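Local coordinates for prephenate dehydrogenase (Aquifex aeolicus, PDB 2G5C), which probably catalyses the NAD(+)-dependent oxidative decarboxylation of prephenate to 3-(4-hydroxyphenyl)pyruvate, a step of L-tyrosine biosynthesis, at residues Leu102-Glu107 against Met171-His176; Leu143-Lys148 against Lys152-Val157. All coordinates share one frame; numbering follows the deposited sequence.

Contact 1 of 2, residues Leu102-Glu107 against Met171-His176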
loop_
_atom_site.group_PDB
_atom_site.type_symbol
_atom_site.label_atom_id
_atom_site.label_comp_id
_atom_site.label_asym_id
_atom_site.label_seq_id
_atom_site.Cartn_x
_atom_site.Cartn_y
_atom_site.Cartn_z
ATOM N N LEU A 102 -4.054 -10.880 -26.328
ATOM C CA LEU A 102 -2.915 -10.316 -27.039
ATOM C C LEU A 102 -1.983 -11.391 -27.580
ATOM O O LEU A 102 -1.415 -11.247 -28.660
ATOM C CB LEU A 102 -2.121 -9.394 -26.115
ATOM C CG LEU A 102 -0.799 -8.879 -26.687
ATOM C CD1 LEU A 102 -1.077 -7.849 -27.780
ATOM C CD2 LEU A 102 0.032 -8.264 -25.572
ATOM N N VAL A 103 -1.818 -12.469 -26.822
ATOM C CA VAL A 103 -0.937 -13.545 -27.238
ATOM C C VAL A 103 -1.443 -14.263 -28.482
ATOM O O VAL A 103 -0.657 -14.592 -29.364
ATOM C CB VAL A 103 -0.737 -14.579 -26.111
ATOM C CG1 VAL A 103 0.042 -15.774 -26.633
ATOM C CG2 VAL A 103 0.013 -13.940 -24.953
ATOM N N TYR A 104 -2.749 -14.499 -28.553
ATOM C CA TYR A 104 -3.330 -15.181 -29.704
ATOM C C TYR A 104 -3.339 -14.285 -30.935
ATOM O O TYR A 104 -3.159 -14.763 -32.057
ATOM C CB TYR A 104 -4.753 -15.651 -29.381
ATOM C CG TYR A 104 -4.809 -16.587 -28.192
ATOM C CD1 TYR A 104 -4.132 -17.807 -28.208
ATOM C CD2 TYR A 104 -5.508 -16.237 -27.039
ATOM C CE1 TYR A 104 -4.146 -18.653 -27.102
ATOM C CE2 TYR A 104 -5.529 -17.077 -25.927
ATOM C CZ TYR A 104 -4.844 -18.280 -25.965
ATOM O OH TYR A 104 -4.840 -19.102 -24.861
ATOM N N ASP A 105 -3.546 -12.988 -30.734
ATOM C CA ASP A 105 -3.552 -12.067 -31.863
ATOM C C ASP A 105 -2.148 -11.955 -32.445
ATOM O O ASP A 105 -1.978 -11.889 -33.665
ATOM C CB ASP A 105 -4.050 -10.677 -31.448
ATOM C CG ASP A 105 -5.490 -10.687 -30.980
ATOM O OD1 ASP A 105 -6.273 -11.520 -31.481
ATOM O OD2 ASP A 105 -5.844 -9.854 -30.120
ATOM N N LEU A 106 -1.142 -11.936 -31.575
ATOM C CA LEU A 106 0.235 -11.840 -32.038
ATOM C C LEU A 106 0.667 -13.118 -32.749
ATOM O O LEU A 106 1.453 -13.063 -33.699
ATOM C CB LEU A 106 1.178 -11.522 -30.870
ATOM C CG LEU A 106 0.980 -10.126 -30.258
ATOM C CD1 LEU A 106 2.051 -9.855 -29.205
ATOM C CD2 LEU A 106 1.054 -9.070 -31.354
ATOM N N GLU A 107 0.156 -14.264 -32.295
ATOM C CA GLU A 107 0.483 -15.541 -32.931
ATOM C C GLU A 107 -0.148 -15.583 -34.321
ATOM O O GLU A 107 0.447 -16.098 -35.260
ATOM C CB GLU A 107 -0.052 -16.728 -32.123
ATOM C CG GLU A 107 0.539 -16.916 -30.734
ATOM C CD GLU A 107 0.106 -18.233 -30.100
ATOM O OE1 GLU A 107 -1.096 -18.567 -30.180
ATOM O OE2 GLU A 107 0.965 -18.933 -29.519
HETATM N N MSE A 171 2.440 -20.110 -17.722
HETATM C CA MSE A 171 1.026 -19.891 -17.434
HETATM C C MSE A 171 0.318 -19.715 -18.763
HETATM O O MSE A 171 0.905 -19.201 -19.709
HETATM C CB MSE A 171 0.817 -18.608 -16.623
HETATM C CG MSE A 171 1.313 -18.631 -15.197
HETATM SE SE MSE A 171 0.756 -17.001 -14.292
HETATM C CE MSE A 171 -1.135 -17.302 -14.247
ATOM N N SER A 172 -0.939 -20.132 -18.849
ATOM C CA SER A 172 -1.670 -19.941 -20.087
ATOM C C SER A 172 -1.941 -18.442 -20.182
ATOM O O SER A 172 -1.920 -17.735 -19.171
ATOM C CB SER A 172 -2.997 -20.695 -20.063
ATOM O OG SER A 172 -3.900 -20.101 -19.145
ATOM N N PRO A 173 -2.167 -17.932 -21.400
ATOM C CA PRO A 173 -2.441 -16.505 -21.576
ATOM C C PRO A 173 -3.600 -16.021 -20.699
ATOM O O PRO A 173 -3.548 -14.928 -20.127
ATOM C CB PRO A 173 -2.760 -16.409 -23.059
ATOM C CG PRO A 173 -1.817 -17.402 -23.647
ATOM C CD PRO A 173 -1.944 -18.586 -22.704
ATOM N N GLU A 174 -4.641 -16.843 -20.594
ATOM C CA GLU A 174 -5.811 -16.486 -19.805
ATOM C C GLU A 174 -5.591 -16.557 -18.300
ATOM O O GLU A 174 -6.106 -15.720 -17.561
ATOM C CB GLU A 174 -7.016 -17.348 -20.205
ATOM C CG GLU A 174 -6.685 -18.781 -20.605
ATOM C CD GLU A 174 -5.993 -18.873 -21.961
ATOM O OE1 GLU A 174 -6.565 -18.388 -22.964
ATOM O OE2 GLU A 174 -4.876 -19.429 -22.022
ATOM N N LEU A 175 -4.828 -17.542 -17.839
ATOM C CA LEU A 175 -4.569 -17.655 -16.411
ATOM C C LEU A 175 -3.720 -16.475 -15.958
ATOM O O LEU A 175 -3.928 -15.936 -14.876
ATOM C CB LEU A 175 -3.855 -18.965 -16.077
ATOM C CG LEU A 175 -3.578 -19.189 -14.584
ATOM C CD1 LEU A 175 -4.876 -19.090 -13.784
ATOM C CD2 LEU A 175 -2.924 -20.553 -14.385
ATOM N N HIS A 176 -2.766 -16.069 -16.792
ATOM C CA HIS A 176 -1.914 -14.932 -16.448
ATOM C C HIS A 176 -2.755 -13.686 -16.213
ATOM O O HIS A 176 -2.603 -13.013 -15.201
ATOM C CB HIS A 176 -0.896 -14.666 -17.562
ATOM C CG HIS A 176 -0.126 -13.389 -17.396
ATOM N ND1 HIS A 176 -0.658 -12.152 -17.696
ATOM C CD2 HIS A 176 1.139 -13.159 -16.970
ATOM C CE1 HIS A 176 0.245 -11.217 -17.463
ATOM N NE2 HIS A 176 1.344 -11.800 -17.021
#
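Val-103 and Pro-173 set the spacing of the two backbones, with 6.6 Å between their CA atoms. Residues 102-107 are regular helix, whereas 171-176 run from an extended entry into the first turn of helix 173-201. This start is a classic helix N-terminus: Ser-172 is the N-cap, its OG accepting from Leu-175 N over 3.0 Å, and Pro-173 opens the helix. The contact thus joins helix 101-110 of the Rossmann-type nucleotide-binding domain to the start of the long helix 173-201.

The buried half is apolar. Pro-173 presents its ring to Val-103, whose CG1 lies 3.9 Å from Pro-173 CG; CB and CG2 of the valine also reach the same proline, so the pyrrolidine meets a branched surface rather than one methyl. Phe-114 of strand 114-120 also packs on Val-103. Tyr-104 comes across Pro-173 at about a right angle, with its OH 3.6 Å from Pro-173 CD and its CZ 3.9 Å from Pro-173 CG.

The outer half is polar and shows one phenol packing on a proline while its hydroxyl bonds to a carboxylate. With CG anti to the carbonyl carbon and beside the backbone N (chi1 -59°), the Tyr-104 ring reaches over to Pro-173 and Glu-174. Glu-174 bends at chi2 (-72°), which brings its carboxylate to the hydroxyl. Lying beside the first helical turn, the carboxylate would probably be stabilised by the positive end of the helix dipole. The ring and carboxylate planes are inclined by 35°, yet OE1 sits at the ring edge, in its plane. Tyr-104 OH donates to the syn lone pair of Glu-174 OE1 at 2.7 Å, and Glu-174 OE2 stands 2.9 Å from the same OH.

Contact 2 of 2, residues Leu143-Lys148 against Lys152-Val157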
loop_
_atom_site.group_PDB
_atom_site.type_symbol
_atom_site.label_atom_id
_atom_site.label_comp_id
_atom_site.label_asym_id
_atom_site.label_seq_id
_atom_site.Cartn_x
_atom_site.Cartn_y
_atom_site.Cartn_z
ATOM N N LEU A 143 6.158 -16.795 -18.961
ATOM C CA LEU A 143 6.044 -17.025 -20.392
ATOM C C LEU A 143 4.691 -17.697 -20.558
ATOM O O LEU A 143 4.303 -18.530 -19.735
ATOM C CB LEU A 143 7.172 -17.931 -20.898
ATOM C CG LEU A 143 8.588 -17.365 -20.725
ATOM C CD1 LEU A 143 9.572 -18.189 -21.544
ATOM C CD2 LEU A 143 8.622 -15.907 -21.180
ATOM N N THR A 144 3.963 -17.316 -21.599
ATOM C CA THR A 144 2.643 -17.879 -21.831
ATOM C C THR A 144 2.562 -18.663 -23.137
ATOM O O THR A 144 2.007 -18.194 -24.131
ATOM C CB THR A 144 1.562 -16.775 -21.830
ATOM O OG1 THR A 144 1.824 -15.837 -22.877
ATOM C CG2 THR A 144 1.563 -16.038 -20.497
ATOM N N PRO A 145 3.126 -19.875 -23.149
ATOM C CA PRO A 145 3.083 -20.686 -24.365
ATOM C C PRO A 145 1.691 -21.273 -24.579
ATOM O O PRO A 145 0.919 -21.443 -23.631
ATOM C CB PRO A 145 4.130 -21.758 -24.093
ATOM C CG PRO A 145 3.990 -21.972 -22.620
ATOM C CD PRO A 145 3.899 -20.551 -22.091
ATOM N N THR A 146 1.370 -21.556 -25.834
ATOM C CA THR A 146 0.087 -22.142 -26.196
ATOM C C THR A 146 0.381 -23.424 -26.968
ATOM O O THR A 146 1.514 -23.914 -26.962
ATOM C CB THR A 146 -0.729 -21.207 -27.102
ATOM O OG1 THR A 146 -0.068 -21.073 -28.367
ATOM C CG2 THR A 146 -0.875 -19.838 -26.461
ATOM N N LYS A 147 -0.630 -23.964 -27.641
ATOM C CA LYS A 147 -0.437 -25.188 -28.408
ATOM C C LYS A 147 0.292 -24.880 -29.713
ATOM O O LYS A 147 1.040 -25.711 -30.224
ATOM C CB LYS A 147 -1.784 -25.853 -28.699
ATOM C CG LYS A 147 -1.666 -27.265 -29.257
ATOM C CD LYS A 147 -3.031 -27.931 -29.370
ATOM C CE LYS A 147 -2.916 -29.381 -29.831
ATOM N NZ LYS A 147 -4.246 -30.051 -29.856
ATOM N N LYS A 148 0.080 -23.677 -30.239
ATOM C CA LYS A 148 0.714 -23.256 -31.486
ATOM C C LYS A 148 2.140 -22.760 -31.263
ATOM O O LYS A 148 2.867 -22.492 -32.220
ATOM C CB LYS A 148 -0.103 -22.142 -32.145
ATOM C CG LYS A 148 -1.553 -22.508 -32.406
ATOM C CD LYS A 148 -2.279 -21.390 -33.135
ATOM C CE LYS A 148 -3.746 -21.733 -33.351
ATOM N NZ LYS A 148 -4.453 -20.682 -34.137
ATOM N N LYS A 152 11.018 -24.998 -29.756
ATOM C CA LYS A 152 12.392 -24.539 -29.889
ATOM C C LYS A 152 12.508 -23.065 -29.512
ATOM O O LYS A 152 13.453 -22.665 -28.832
ATOM C CB LYS A 152 12.888 -24.759 -31.320
ATOM C CG LYS A 152 12.828 -26.214 -31.775
ATOM C CD LYS A 152 13.604 -27.126 -30.825
ATOM C CE LYS A 152 13.486 -28.591 -31.228
ATOM N NZ LYS A 152 14.033 -28.840 -32.592
ATOM N N ARG A 153 11.543 -22.261 -29.950
ATOM C CA ARG A 153 11.551 -20.834 -29.641
ATOM C C ARG A 153 11.231 -20.574 -28.171
ATOM O O ARG A 153 11.731 -19.616 -27.582
ATOM C CB ARG A 153 10.557 -20.090 -30.534
ATOM C CG ARG A 153 11.033 -19.892 -31.965
ATOM C CD ARG A 153 10.071 -18.997 -32.735
ATOM N NE ARG A 153 10.622 -18.542 -34.009
ATOM C CZ ARG A 153 10.798 -19.316 -35.075
ATOM N NH1 ARG A 153 10.468 -20.599 -35.034
ATOM N NH2 ARG A 153 11.301 -18.803 -36.189
ATOM N N LEU A 154 10.399 -21.426 -27.578
ATOM C CA LEU A 154 10.045 -21.271 -26.166
ATOM C C LEU A 154 11.286 -21.492 -25.312
ATOM O O LEU A 154 11.612 -20.682 -24.442
ATOM C CB LEU A 154 8.974 -22.283 -25.758
ATOM C CG LEU A 154 8.587 -22.247 -24.272
ATOM C CD1 LEU A 154 7.920 -20.910 -23.949
ATOM C CD2 LEU A 154 7.652 -23.399 -23.941
ATOM N N LYS A 155 11.974 -22.601 -25.570
ATOM C CA LYS A 155 13.180 -22.949 -24.835
ATOM C C LYS A 155 14.224 -21.856 -24.989
ATOM O O LYS A 155 14.921 -21.515 -24.036
ATOM C CB LYS A 155 13.748 -24.282 -25.339
ATOM C CG LYS A 155 12.849 -25.484 -25.086
ATOM C CD LYS A 155 13.538 -26.782 -25.485
ATOM C CE LYS A 155 12.620 -27.985 -25.297
ATOM N NZ LYS A 155 12.170 -28.140 -23.884
ATOM N N LEU A 156 14.333 -21.312 -26.196
ATOM C CA LEU A 156 15.287 -20.245 -26.463
ATOM C C LEU A 156 15.004 -19.059 -25.541
ATOM O O LEU A 156 15.836 -18.692 -24.710
ATOM C CB LEU A 156 15.182 -19.803 -27.925
ATOM C CG LEU A 156 15.985 -18.566 -28.340
ATOM C CD1 LEU A 156 17.470 -18.826 -28.173
ATOM C CD2 LEU A 156 15.662 -18.218 -29.787
ATOM N N VAL A 157 13.819 -18.474 -25.692
ATOM C CA VAL A 157 13.406 -17.328 -24.892
ATOM C C VAL A 157 13.553 -17.595 -23.396
ATOM O O VAL A 157 13.930 -16.703 -22.638
ATOM C CB VAL A 157 11.943 -16.940 -25.210
ATOM C CG1 VAL A 157 11.491 -15.804 -24.310
ATOM C CG2 VAL A 157 11.828 -16.525 -26.670
#
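Leu-154 meets the loop residue Pro-145 with both of its methyls: CD1 and CD2 each lie 3.9 Å from Pro-145 CB, so the forked end straddles one corner of the proline ring. Its CD1 has a second neighbour, Leu-143 CD1, at 4.0 Å. Leu-143 CD1 also reaches Val-157 CG1 at 4.1 Å, one turn further along the helix, and no hydrogen bond crosses the interface. The CB of Leu-154 does not point at the loop, but with CG anti to the backbone N (chi1 177°) the end of the side chain comes nearer to it.

Around this first shell, Tyr-170 of strand 167-170 touches Leu-143, Pro-145 and Leu-154 alike, and Val-157 also packs on Thr-91 and Thr-93 of strand 91-94. Arg-153 makes a salt bridge to Asp-150 and a hydrogen bond to Ala-90 O, while Leu-143 is held in the sheet by backbone bonding to Glu-169. The whole is a beta-alpha-beta crossover: helix 151-163 links the parallel neighbours 140-143 and 167-170, its apolar side resting on the end of the first strand and the loop that follows.

Overall arrangement
From the N terminus, the chain lays down five strands of the sheet, from 3-7 to 91-94, with much of the NAD pocket, and then reaches helix 101-110, the earlier half of contact 1. It continues through strands 114-120 and 140-143 to the loop where contact 2 begins. Contact 2 closes a short loop, with three residues between its segments; after helix 151-163 and strand 167-170, contact 1 closes a larger loop of 63 residues that encloses it. The two touch: Glu-107 OE2 and Thr-146 OG1 probably share a hydrogen bond, and Val-103 packs on Thr-144. Contact 1 ties helix 101-110 to the start of helix 173-201; contact 2 ties helix 151-163 to the end of strand 140-143 and the loop after it.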